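Local coordinates for nitrate regulatory protein (Klebsiella oxytoca, PDB 4AKK), which acts as a nitrate- and nitrite-responsive antiterminator, binding the nasF operon leader RNA at its factor-independent terminator to promote nas operon transcription, at residues Arg77-Ile82 against Arg89-Glu94; His71-Glu76 against Gly157-Ile162; Glu371-Val376 against Gln390-Met395; Lys394-Met397 against Arg402-Glu405. All coordinates share one frame; numbering follows the deposited sequence.

Contact 1: Arg77-Ile82 against Arg89-Glu94; sequences RGASNI and RLYAAE. With EDO (1,2-ethanediol), chain C.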
loop_
_atom_site.group_PDB
_atom_site.type_symbol
_atom_site.label_atom_id
_atom_site.label_comp_id
_atom_site.label_asym_id
_atom_site.label_seq_id
_atom_site.Cartn_x
_atom_site.Cartn_y
_atom_site.Cartn_z
ATOM N N ARG A 77 -24.186 11.489 15.698
ATOM C CA ARG A 77 -24.702 10.990 14.428
ATOM C C ARG A 77 -25.902 10.063 14.666
ATOM O O ARG A 77 -26.956 10.231 14.065
ATOM C CB ARG A 77 -23.603 10.280 13.618
ATOM C CG ARG A 77 -24.079 9.753 12.245
ATOM C CD ARG A 77 -22.940 9.086 11.468
ATOM N NE ARG A 77 -22.251 8.068 12.269
ATOM C CZ ARG A 77 -21.059 7.559 11.965
ATOM N NH1 ARG A 77 -20.418 7.977 10.872
ATOM N NH2 ARG A 77 -20.496 6.638 12.756
ATOM N N GLY A 78 -25.731 9.087 15.552
ATOM C CA GLY A 78 -26.776 8.124 15.838
ATOM C C GLY A 78 -28.024 8.723 16.449
ATOM O O GLY A 78 -29.141 8.347 16.084
ATOM N N ALA A 79 -27.851 9.660 17.376
ATOM C CA ALA A 79 -29.001 10.352 17.955
ATOM C C ALA A 79 -29.770 11.146 16.895
ATOM O O ALA A 79 -30.993 11.040 16.801
ATOM C CB ALA A 79 -28.567 11.267 19.110
ATOM N N SER A 80 -29.053 11.940 16.101
ATOM C CA SER A 80 -29.671 12.710 15.024
ATOM C C SER A 80 -30.436 11.784 14.085
ATOM O O SER A 80 -31.508 12.118 13.603
ATOM C CB SER A 80 -28.616 13.496 14.244
ATOM O OG SER A 80 -27.846 14.294 15.132
ATOM N N ASN A 81 -29.885 10.607 13.842
ATOM C CA ASN A 81 -30.516 9.660 12.931
ATOM C C ASN A 81 -31.886 9.181 13.424
ATOM O O ASN A 81 -32.832 9.066 12.633
ATOM C CB ASN A 81 -29.594 8.467 12.683
ATOM C CG ASN A 81 -29.733 7.909 11.286
ATOM O OD1 ASN A 81 -29.761 8.665 10.311
ATOM N ND2 ASN A 81 -29.814 6.581 11.175
ATOM N N ILE A 82 -31.990 8.897 14.723
ATOM C CA ILE A 82 -33.240 8.397 15.303
ATOM C C ILE A 82 -34.263 9.528 15.415
ATOM O O ILE A 82 -35.439 9.354 15.121
ATOM C CB ILE A 82 -33.030 7.730 16.688
ATOM C CG1 ILE A 82 -32.047 6.562 16.592
ATOM C CG2 ILE A 82 -34.353 7.207 17.227
ATOM C CD1 ILE A 82 -32.607 5.363 15.837
ATOM N N ARG A 89 -39.831 12.443 17.062
ATOM C CA ARG A 89 -40.497 11.838 18.223
ATOM C C ARG A 89 -39.528 11.373 19.311
ATOM O O ARG A 89 -39.818 11.494 20.499
ATOM C CB ARG A 89 -41.378 10.662 17.789
ATOM C CG ARG A 89 -42.699 11.096 17.178
ATOM C CD ARG A 89 -43.318 9.991 16.336
ATOM N NE ARG A 89 -44.402 10.498 15.497
ATOM C CZ ARG A 89 -45.062 9.769 14.601
ATOM N NH1 ARG A 89 -44.750 8.494 14.417
ATOM N NH2 ARG A 89 -46.035 10.319 13.887
ATOM N N LEU A 90 -38.384 10.832 18.901
ATOM C CA LEU A 90 -37.458 10.212 19.839
ATOM C C LEU A 90 -36.071 10.825 19.780
ATOM O O LEU A 90 -35.639 11.317 18.728
ATOM C CB LEU A 90 -37.360 8.709 19.564
ATOM C CG LEU A 90 -38.705 7.984 19.559
ATOM C CD1 LEU A 90 -38.567 6.566 19.047
ATOM C CD2 LEU A 90 -39.326 8.008 20.953
ATOM N N TYR A 91 -35.397 10.813 20.927
ATOM C CA TYR A 91 -33.959 11.086 21.032
ATOM C C TYR A 91 -33.537 12.549 21.036
ATOM O O TYR A 91 -32.355 12.856 20.877
ATOM C CB TYR A 91 -33.168 10.301 19.983
ATOM C CG TYR A 91 -32.721 8.955 20.491
ATOM C CD1 TYR A 91 -33.631 7.928 20.676
ATOM C CD2 TYR A 91 -31.387 8.715 20.798
ATOM C CE1 TYR A 91 -33.226 6.696 21.156
ATOM C CE2 TYR A 91 -30.972 7.487 21.275
ATOM C CZ TYR A 91 -31.896 6.480 21.451
ATOM O OH TYR A 91 -31.490 5.255 21.920
ATOM N N ALA A 92 -34.495 13.444 21.236
ATOM C CA ALA A 92 -34.191 14.862 21.373
ATOM C C ALA A 92 -33.193 15.116 22.505
ATOM O O ALA A 92 -32.264 15.903 22.351
ATOM C CB ALA A 92 -35.473 15.653 21.606
ATOM N N ALA A 93 -33.401 14.455 23.644
ATOM C CA ALA A 93 -32.517 14.589 24.801
ATOM C C ALA A 93 -31.099 14.121 24.487
ATOM O O ALA A 93 -30.119 14.765 24.862
ATOM C CB ALA A 93 -33.079 13.807 25.995
ATOM N N GLU A 94 -31.005 12.985 23.808
ATOM C CA GLU A 94 -29.722 12.438 23.387
ATOM C C GLU A 94 -29.019 13.366 22.384
ATOM O O GLU A 94 -27.821 13.613 22.493
ATOM C CB GLU A 94 -29.911 11.040 22.794
ATOM C CG GLU A 94 -30.135 9.924 23.831
ATOM C CD GLU A 94 -31.554 9.888 24.416
ATOM O OE1 GLU A 94 -32.432 10.663 23.973
ATOM O OE2 GLU A 94 -31.792 9.063 25.331
HETATM C C1 EDO C . -24.467 5.878 13.147
HETATM O O1 EDO C . -24.215 6.808 14.200
HETATM C C2 EDO C . -25.735 5.075 13.417
HETATM O O2 EDO C . -26.946 5.843 13.392
#

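Contact 2: His71-Glu76 against Gly157-Ile162; sequences HMLQCE and GQFSRI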
loop_
_atom_site.group_PDB
_atom_site.type_symbol
_atom_site.label_atom_id
_atom_site.label_comp_id
_atom_site.label_asym_id
_atom_site.label_seq_id
_atom_site.Cartn_x
_atom_site.Cartn_y
_atom_site.Cartn_z
ATOM N N HIS A 71 -15.674 9.713 18.764
ATOM C CA HIS A 71 -16.661 8.915 19.473
ATOM C C HIS A 71 -17.932 9.721 19.785
ATOM O O HIS A 71 -19.055 9.253 19.550
ATOM C CB HIS A 71 -16.076 8.294 20.752
ATOM C CG HIS A 71 -17.070 7.469 21.509
ATOM N ND1 HIS A 71 -17.433 6.197 21.120
ATOM C CD2 HIS A 71 -17.807 7.749 22.613
ATOM C CE1 HIS A 71 -18.341 5.724 21.955
ATOM N NE2 HIS A 71 -18.586 6.647 22.870
ATOM N N MET A 72 -17.754 10.929 20.307
ATOM C CA MET A 72 -18.891 11.799 20.582
ATOM C C MET A 72 -19.659 12.134 19.296
ATOM O O MET A 72 -20.889 12.172 19.294
ATOM C CB MET A 72 -18.446 13.088 21.287
ATOM C CG MET A 72 -17.843 12.907 22.701
ATOM S SD MET A 72 -18.470 11.609 23.827
ATOM C CE MET A 72 -20.213 11.470 23.476
ATOM N N LEU A 73 -18.928 12.386 18.209
ATOM C CA LEU A 73 -19.560 12.670 16.914
ATOM C C LEU A 73 -20.369 11.464 16.431
ATOM O O LEU A 73 -21.429 11.624 15.837
ATOM C CB LEU A 73 -18.514 13.061 15.869
ATOM C CG LEU A 73 -17.963 14.479 16.031
ATOM C CD1 LEU A 73 -16.685 14.642 15.231
ATOM C CD2 LEU A 73 -19.002 15.523 15.623
ATOM N N GLN A 74 -19.862 10.264 16.697
ATOM C CA GLN A 74 -20.599 9.031 16.397
ATOM C C GLN A 74 -21.887 8.930 17.228
ATOM O O GLN A 74 -22.923 8.466 16.739
ATOM C CB GLN A 74 -19.704 7.807 16.650
ATOM C CG GLN A 74 -18.612 7.587 15.595
ATOM C CD GLN A 74 -17.443 6.737 16.092
ATOM O OE1 GLN A 74 -17.244 6.574 17.303
ATOM N NE2 GLN A 74 -16.646 6.211 15.154
ATOM N N CYS A 75 -21.823 9.355 18.487
ATOM C CA CYS A 75 -23.024 9.390 19.328
ATOM C C CYS A 75 -24.020 10.403 18.773
ATOM O O CYS A 75 -25.211 10.118 18.640
ATOM C CB CYS A 75 -22.676 9.725 20.789
ATOM S SG CYS A 75 -21.607 8.496 21.628
ATOM N N GLU A 76 -23.526 11.589 18.439
ATOM C CA GLU A 76 -24.397 12.609 17.862
ATOM C C GLU A 76 -24.990 12.133 16.532
ATOM O O GLU A 76 -26.162 12.346 16.263
ATOM C CB GLU A 76 -23.666 13.946 17.691
ATOM C CG GLU A 76 -24.600 15.101 17.330
ATOM C CD GLU A 76 -23.925 16.460 17.387
ATOM O OE1 GLU A 76 -22.726 16.521 17.724
ATOM O OE2 GLU A 76 -24.591 17.472 17.089
ATOM N N GLY A 157 -24.395 11.409 6.338
ATOM C CA GLY A 157 -23.248 11.645 5.474
ATOM C C GLY A 157 -22.364 12.795 5.926
ATOM O O GLY A 157 -21.151 12.707 5.851
ATOM N N GLN A 158 -22.967 13.880 6.392
ATOM C CA GLN A 158 -22.189 15.038 6.827
ATOM C C GLN A 158 -21.427 14.781 8.137
ATOM O O GLN A 158 -20.275 15.191 8.275
ATOM C CB GLN A 158 -23.073 16.286 6.926
ATOM C CG GLN A 158 -23.709 16.674 5.593
ATOM C CD GLN A 158 -24.441 18.003 5.649
ATOM O OE1 GLN A 158 -24.225 18.758 6.726
ATOM N NE2 GLN A 158 -25.192 18.349 4.733
ATOM N N PHE A 159 -22.059 14.100 9.088
ATOM C CA PHE A 159 -21.340 13.647 10.276
ATOM C C PHE A 159 -20.189 12.728 9.865
ATOM O O PHE A 159 -19.061 12.877 10.335
ATOM C CB PHE A 159 -22.268 12.913 11.248
ATOM C CG PHE A 159 -23.117 13.825 12.084
ATOM C CD1 PHE A 159 -22.540 14.655 13.031
ATOM C CD2 PHE A 159 -24.486 13.863 11.915
ATOM C CE1 PHE A 159 -23.318 15.505 13.796
ATOM C CE2 PHE A 159 -25.270 14.713 12.672
ATOM C CZ PHE A 159 -24.686 15.534 13.611
ATOM N N SER A 160 -20.480 11.775 8.979
ATOM C CA SER A 160 -19.480 10.816 8.553
ATOM C C SER A 160 -18.278 11.501 7.917
ATOM O O SER A 160 -17.158 11.030 8.062
ATOM C CB SER A 160 -20.080 9.813 7.568
ATOM O OG SER A 160 -21.085 9.038 8.191
ATOM N N ARG A 161 -18.521 12.586 7.181
ATOM C CA ARG A 161 -17.449 13.316 6.506
ATOM C C ARG A 161 -16.531 14.047 7.497
ATOM O O ARG A 161 -15.312 14.031 7.347
ATOM C CB ARG A 161 -18.022 14.304 5.491
ATOM C CG ARG A 161 -16.984 15.274 4.945
ATOM C CD ARG A 161 -17.548 16.144 3.841
ATOM N NE ARG A 161 -18.598 17.032 4.330
ATOM C CZ ARG A 161 -19.202 17.954 3.588
ATOM N NH1 ARG A 161 -18.854 18.118 2.318
ATOM N NH2 ARG A 161 -20.154 18.713 4.117
ATOM N N ILE A 162 -17.119 14.685 8.506
ATOM C CA ILE A 162 -16.330 15.308 9.561
ATOM C C ILE A 162 -15.460 14.257 10.249
ATOM O O ILE A 162 -14.268 14.461 10.488
ATOM C CB ILE A 162 -17.233 15.982 10.605
ATOM C CG1 ILE A 162 -17.938 17.192 9.986
ATOM C CG2 ILE A 162 -16.411 16.415 11.823
ATOM C CD1 ILE A 162 -18.989 17.822 10.875
#

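Contact 3: Glu371-Val376 against Gln390-Met395; sequences EKAKSV and QALRKM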
loop_
_atom_site.group_PDB
_atom_site.type_symbol
_atom_site.label_atom_id
_atom_site.label_comp_id
_atom_site.label_asym_id
_atom_site.label_seq_id
_atom_site.Cartn_x
_atom_site.Cartn_y
_atom_site.Cartn_z
ATOM N N GLU A 371 -21.202 -6.356 -11.230
ATOM C CA GLU A 371 -22.203 -6.669 -12.249
ATOM C C GLU A 371 -21.651 -7.682 -13.259
ATOM O O GLU A 371 -22.302 -8.682 -13.574
ATOM C CB GLU A 371 -22.693 -5.399 -12.950
ATOM C CG GLU A 371 -23.530 -4.474 -12.058
ATOM C CD GLU A 371 -24.756 -5.161 -11.494
ATOM O OE1 GLU A 371 -25.275 -6.093 -12.147
ATOM O OE2 GLU A 371 -25.198 -4.774 -10.394
ATOM N N LYS A 372 -20.444 -7.424 -13.751
ATOM C CA LYS A 372 -19.736 -8.394 -14.594
ATOM C C LYS A 372 -19.610 -9.794 -13.964
ATOM O O LYS A 372 -19.907 -10.806 -14.604
ATOM C CB LYS A 372 -18.348 -7.874 -14.941
ATOM C CG LYS A 372 -18.306 -6.760 -15.974
ATOM C CD LYS A 372 -16.885 -6.194 -16.051
ATOM C CE LYS A 372 -16.684 -5.262 -17.235
ATOM N NZ LYS A 372 -16.302 -6.006 -18.466
ATOM N N ALA A 373 -19.154 -9.868 -12.718
ATOM C CA ALA A 373 -19.087 -11.167 -12.045
ATOM C C ALA A 373 -20.461 -11.839 -11.964
ATOM O O ALA A 373 -20.576 -13.056 -12.129
ATOM C CB ALA A 373 -18.467 -11.040 -10.669
ATOM N N LYS A 374 -21.501 -11.049 -11.703
ATOM C CA LYS A 374 -22.859 -11.585 -11.681
ATOM C C LYS A 374 -23.227 -12.208 -13.029
ATOM O O LYS A 374 -23.742 -13.325 -13.087
ATOM C CB LYS A 374 -23.870 -10.505 -11.304
ATOM C CG LYS A 374 -24.014 -10.289 -9.805
ATOM C CD LYS A 374 -24.722 -8.965 -9.498
ATOM C CE LYS A 374 -25.994 -8.798 -10.325
ATOM N NZ LYS A 374 -26.647 -7.468 -10.098
ATOM N N SER A 375 -22.956 -11.481 -14.107
ATOM C CA SER A 375 -23.216 -11.991 -15.452
ATOM C C SER A 375 -22.500 -13.313 -15.701
ATOM O O SER A 375 -23.058 -14.215 -16.319
ATOM C CB SER A 375 -22.806 -10.968 -16.506
ATOM O OG SER A 375 -23.370 -9.706 -16.196
ATOM N N VAL A 376 -21.265 -13.426 -15.219
ATOM C CA VAL A 376 -20.509 -14.661 -15.388
ATOM C C VAL A 376 -21.244 -15.833 -14.756
ATOM O O VAL A 376 -21.347 -16.903 -15.354
ATOM C CB VAL A 376 -19.085 -14.564 -14.798
ATOM C CG1 VAL A 376 -18.472 -15.959 -14.652
ATOM C CG2 VAL A 376 -18.206 -13.667 -15.672
ATOM N N GLN A 390 -26.261 -13.027 -4.329
ATOM C CA GLN A 390 -26.167 -13.713 -3.047
ATOM C C GLN A 390 -24.942 -14.614 -3.004
ATOM O O GLN A 390 -24.251 -14.676 -1.990
ATOM C CB GLN A 390 -27.440 -14.512 -2.758
ATOM C CG GLN A 390 -28.673 -13.648 -2.513
ATOM C CD GLN A 390 -28.659 -12.927 -1.160
ATOM O OE1 GLN A 390 -27.824 -13.397 -0.237
ATOM N NE2 GLN A 390 -29.396 -11.958 -0.955
ATOM N N ALA A 391 -24.660 -15.299 -4.112
ATOM C CA ALA A 391 -23.488 -16.179 -4.188
ATOM C C ALA A 391 -22.189 -15.412 -3.926
ATOM O O ALA A 391 -21.331 -15.863 -3.172
ATOM C CB ALA A 391 -23.431 -16.871 -5.533
ATOM N N LEU A 392 -22.058 -14.249 -4.553
ATOM C CA LEU A 392 -20.881 -13.405 -4.383
ATOM C C LEU A 392 -20.729 -12.925 -2.929
ATOM O O LEU A 392 -19.636 -12.976 -2.359
ATOM C CB LEU A 392 -20.956 -12.216 -5.357
ATOM C CG LEU A 392 -20.908 -12.585 -6.853
ATOM C CD1 LEU A 392 -21.261 -11.409 -7.756
ATOM C CD2 LEU A 392 -19.555 -13.142 -7.249
ATOM N N ARG A 393 -21.829 -12.459 -2.341
ATOM C CA ARG A 393 -21.843 -12.013 -0.942
ATOM C C ARG A 393 -21.474 -13.161 -0.014
ATOM O O ARG A 393 -20.717 -12.985 0.952
ATOM C CB ARG A 393 -23.210 -11.406 -0.575
ATOM C CG ARG A 393 -23.611 -11.467 0.920
ATOM C CD ARG A 393 -22.830 -10.494 1.816
ATOM N NE ARG A 393 -23.346 -10.452 3.189
ATOM C CZ ARG A 393 -22.859 -9.690 4.168
ATOM N NH1 ARG A 393 -21.819 -8.902 3.944
ATOM N NH2 ARG A 393 -23.415 -9.712 5.383
ATOM N N LYS A 394 -21.982 -14.347 -0.331
ATOM C CA LYS A 394 -21.665 -15.528 0.456
ATOM C C LYS A 394 -20.174 -15.823 0.409
ATOM O O LYS A 394 -19.550 -16.016 1.450
ATOM C CB LYS A 394 -22.460 -16.745 -0.025
ATOM C CG LYS A 394 -22.175 -18.011 0.781
ATOM C CD LYS A 394 -23.048 -19.177 0.333
ATOM C CE LYS A 394 -23.114 -19.275 -1.192
ATOM N NZ LYS A 394 -21.775 -19.460 -1.834
ATOM N N MET A 395 -19.599 -15.858 -0.793
ATOM C CA MET A 395 -18.163 -16.132 -0.923
ATOM C C MET A 395 -17.330 -15.093 -0.168
ATOM O O MET A 395 -16.275 -15.410 0.362
ATOM C CB MET A 395 -17.733 -16.208 -2.394
ATOM C CG MET A 395 -17.725 -17.621 -2.987
ATOM S SD MET A 395 -17.369 -17.668 -4.770
ATOM C CE MET A 395 -18.941 -17.097 -5.381
#

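Contact 4: Lys394-Met397 against Arg402-Glu405; sequences KMAM and RMVE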
loop_
_atom_site.group_PDB
_atom_site.type_symbol
_atom_site.label_atom_id
_atom_site.label_comp_id
_atom_site.label_asym_id
_atom_site.label_seq_id
_atom_site.Cartn_x
_atom_site.Cartn_y
_atom_site.Cartn_z
ATOM N N LYS A 394 -21.982 -14.347 -0.331
ATOM C CA LYS A 394 -21.665 -15.528 0.456
ATOM C C LYS A 394 -20.174 -15.823 0.409
ATOM O O LYS A 394 -19.550 -16.016 1.450
ATOM C CB LYS A 394 -22.460 -16.745 -0.025
ATOM C CG LYS A 394 -22.175 -18.011 0.781
ATOM C CD LYS A 394 -23.048 -19.177 0.333
ATOM C CE LYS A 394 -23.114 -19.275 -1.192
ATOM N NZ LYS A 394 -21.775 -19.460 -1.834
ATOM N N MET A 395 -19.599 -15.858 -0.793
ATOM C CA MET A 395 -18.163 -16.132 -0.923
ATOM C C MET A 395 -17.330 -15.093 -0.168
ATOM O O MET A 395 -16.275 -15.410 0.362
ATOM C CB MET A 395 -17.733 -16.208 -2.394
ATOM C CG MET A 395 -17.725 -17.621 -2.987
ATOM S SD MET A 395 -17.369 -17.668 -4.770
ATOM C CE MET A 395 -18.941 -17.097 -5.381
ATOM N N ALA A 396 -17.828 -13.860 -0.107
ATOM C CA ALA A 396 -17.105 -12.766 0.534
ATOM C C ALA A 396 -17.046 -12.935 2.049
ATOM O O ALA A 396 -16.025 -12.651 2.653
ATOM C CB ALA A 396 -17.734 -11.431 0.177
ATOM N N MET A 397 -18.159 -13.366 2.647
ATOM C CA MET A 397 -18.223 -13.681 4.070
ATOM C C MET A 397 -17.288 -14.842 4.376
ATOM O O MET A 397 -16.463 -14.765 5.285
ATOM C CB MET A 397 -19.652 -14.065 4.495
ATOM C CG MET A 397 -20.714 -12.953 4.395
ATOM S SD MET A 397 -22.358 -13.374 5.065
ATOM C CE MET A 397 -22.967 -14.541 3.859
ATOM N N ARG A 402 -13.970 -8.465 0.510
ATOM C CA ARG A 402 -15.056 -7.611 0.052
ATOM C C ARG A 402 -15.661 -8.257 -1.187
ATOM O O ARG A 402 -15.000 -9.044 -1.852
ATOM C CB ARG A 402 -14.549 -6.210 -0.264
ATOM C CG ARG A 402 -13.736 -5.537 0.848
ATOM C CD ARG A 402 -13.193 -4.195 0.339
ATOM N NE ARG A 402 -14.284 -3.285 -0.002
ATOM C CZ ARG A 402 -14.220 -2.326 -0.921
ATOM N NH1 ARG A 402 -13.106 -2.129 -1.621
ATOM N NH2 ARG A 402 -15.285 -1.565 -1.144
ATOM N N MET A 403 -16.922 -7.953 -1.473
ATOM C CA MET A 403 -17.590 -8.460 -2.676
ATOM C C MET A 403 -16.823 -8.084 -3.954
ATOM O O MET A 403 -16.745 -8.874 -4.884
ATOM C CB MET A 403 -19.048 -7.956 -2.761
ATOM C CG MET A 403 -20.080 -8.666 -1.825
ATOM S SD MET A 403 -21.825 -8.178 -2.107
ATOM C CE MET A 403 -22.121 -8.880 -3.725
ATOM N N VAL A 404 -16.257 -6.881 -4.007
ATOM C CA VAL A 404 -15.544 -6.476 -5.213
ATOM C C VAL A 404 -14.273 -7.298 -5.413
ATOM O O VAL A 404 -13.880 -7.568 -6.550
ATOM C CB VAL A 404 -15.243 -4.959 -5.269
ATOM C CG1 VAL A 404 -14.334 -4.529 -4.122
ATOM C CG2 VAL A 404 -14.646 -4.591 -6.635
ATOM N N GLU A 405 -13.659 -7.722 -4.308
ATOM C CA GLU A 405 -12.484 -8.603 -4.359
ATOM C C GLU A 405 -12.861 -9.993 -4.858
ATOM O O GLU A 405 -12.151 -10.580 -5.653
ATOM C CB GLU A 405 -11.802 -8.696 -2.992
ATOM C CG GLU A 405 -11.154 -7.400 -2.537
ATOM C CD GLU A 405 -10.760 -7.425 -1.064
ATOM O OE1 GLU A 405 -11.388 -8.183 -0.292
ATOM O OE2 GLU A 405 -9.827 -6.684 -0.676
#

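Contact 1: Arg77-Ile82 against Arg89-Glu94
Ile-82 lies across the ring of Tyr-91 at a helix-loop-helix connection in the all-helical, nitrate-sensing NIT region. Tyr-91 is the N-cap residue of the second helix, 92-117. The first helix, 56-85, offers Ala-79 and Ile-82, one turn apart, to the returning chain. No hydrogen bond crosses between the two segments.

The tight part is centred on the tyrosine ring. Ile-82 CB sits over one face. With CG2 anti to the backbone N, the methyl branch reaches Tyr-91 CD1 at 3.6 Å. The same CG2 also meets Leu-90 CB at 4.1 Å. The other face of the ring is covered from within its own segment. The chain of Glu-94 bends at chi2 (77°) and brings CD 3.8 Å above the ring plane, offset toward the rim. Ala-79 approaches Tyr-91 CD2 with CB, at 4.2 Å. This small methyl also touches Glu-94 CB at 3.9 Å, which lets the start of the new helix come close.

The solvent side is looser. Leu-90 and Glu-94 are exposed and give little surface to the first helix, and the long chain of Arg-89 leads away from it. Ser-86, in the loop, ties the ends together: its OG is hydrogen-bonded to Ile-82 O and to the backbone N of Arg-89 and Leu-90.

On the interior side, Arg-77 is salt-bridged to Glu-197. An ethanediol, probably from the crystallisation liquor, lies at the edge of its guanidinium, where Arg-77 NE donates to EDO O1 at 3.0 Å with an N-H...O angle of 156°.

Contact 2: His71-Glu76 against Gly157-Ile162
Phe-159 and Glu-76 meet at about a right angle between two antiparallel helices of the NIT region. The helix segments run at 177° to each other, with their axes 9.9 Å apart. The contact is buried and joins parts of the chain that lie far apart in sequence. It holds by packing alone, without a hydrogen bond across the segments.

Phe-159 has CG beside its backbone N and anti to the carbonyl carbon (chi1 -79°). This carries the ring out toward the facing helix. Its far end, CZ, touches Glu-76 CG at 3.7 Å, and CE1 lies 3.8 Å from Glu-76 CD. The backbone carbon C of Glu-76 lies over one ring face. Glu-76 differs at chi1, with CG anti to the backbone N, and the chain stays extended beyond CG. CG and the carboxylate thus both lie along the CE1-CZ end of the ring, CG and CD outside its rim and above its plane. The carboxylate plane is turned 52° from the ring plane. Arg-142 NE forms a salt bridge with Glu-76 OE2, which probably balances the buried carboxylate.

One turn from this pair, Leu-73 and Ile-162 also cross at about a right angle. Leu-73 CD1 meets Ile-162 CG2 at 3.9 Å, branch against branch. Leu-73 CD2 makes a looser contact with Phe-159 CD1, at 4.5 Å.

Other helices close round the pair. Helix 138-147 packs on Phe-159 and Ile-162 through Leu-138, and Leu-141 also covers Phe-159. Helix 92-117 flanks Glu-76 with Ala-99 and Val-102.

Contact 3: Glu371-Val376 against Gln390-Met395
Leu-392 sets CG anti to its carbonyl carbon (chi1 -64°), and Lys-374 does the same less ideally (chi1 -84°). These torsions bring Leu-392 CD1 against Lys-374 CG at 3.6 Å, with the two side chains crossing at about a right angle. Of residues 390-395, the leucine alone spans from helix 385-399 to helix 360-380, both in the ANTAR domain, the RNA-binding effector. Its CD1 also lies 4.1 Å from Ala-373 CB, and CD2 stands almost as near to the same methyl.

Only the aliphatic part of Lys-374 serves this packing. Its chain bends at chi3 and leads the amine away. NZ then forms a salt bridge with Glu-371 OE1 at 2.8 Å, one turn earlier. It meets that oxygen on the syn side, 22° out of the carboxylate plane. A second salt bridge, to Glu-385, links the amine to the start of the facing helix. Within helix 360-380, Ser-375 OG donates to Glu-371 O at 3.0 Å, from above the carbonyl plane; Ser-375 N uses the same oxygen.

Helix 403-412 fills the third side, with Ala-407 on Ala-373 and Ile-406 on Leu-392. Beyond Arg-393, helix 217-240 adds Val-224, while Leu-416 of the second subunit packs on Met-395.

Contact 4: Lys394-Met397 against Arg402-Glu405
Arg-402, whose backbone lies against Ala-396, donates its backbone N-H to Glu-405 OE1 at 2.7 Å. The N-H...O angle is 158°, and the donor stands above the carboxylate plane, 37° out of it. Glu-405, third in helix 403-412, thus caps the backbone N-H of the N-cap residue Arg-402. The reciprocal bond of a capping box is absent, as the arginine side chain offers no acceptor. This fastens the start of the last ANTAR helix just after the short link from helix 385-399.

Across the contact, Ala-396 is all that residues 394-397 contribute. Its CB points to the new helix and touches Met-403 N at 3.9 Å and Arg-402 C at 4.0 Å. The methyl also reaches Met-403 CG at 4.1 Å. Because it meets mainly backbone, the two chains come close, with the CA atoms of Ala-396 and Met-403 only 5.4 Å apart.

The CB of Arg-402 points away from helix 385-399. Val-404 CG1 lies 3.7 Å above one face of its guanidinium, offset toward the rim, and Glu-366 holds the group by a salt bridge.

Helix 341-358 covers Arg-402 with Leu-353 and Leu-357. On another side, Gln-221 and Val-224 of helix 217-240 pack on Met-403.

In the fold
The four contacts form two groups. Contacts 1 and 2 share helix 56-85 in the NIT receptor, with centres about 13 Å apart. They touch directly: Arg-77 NH1 lies 3.0 Å from Ser-160 OG, a probable hydrogen bond, and Arg-77 CG packs on Phe-159 CB at 3.8 Å. The ethanediol lies at contact 1, on the same Arg-77. The short loop of contact 1 falls within the longer span bridged by contact 2. Contacts 3 and 4 share helix 385-399 in the ANTAR effector, about 8 Å apart between centres. Met-403 joins them, its CE 3.9 Å from Leu-392 CB. The groups do not touch: contacts 2 and 4 are about 15 Å apart at their nearest atoms.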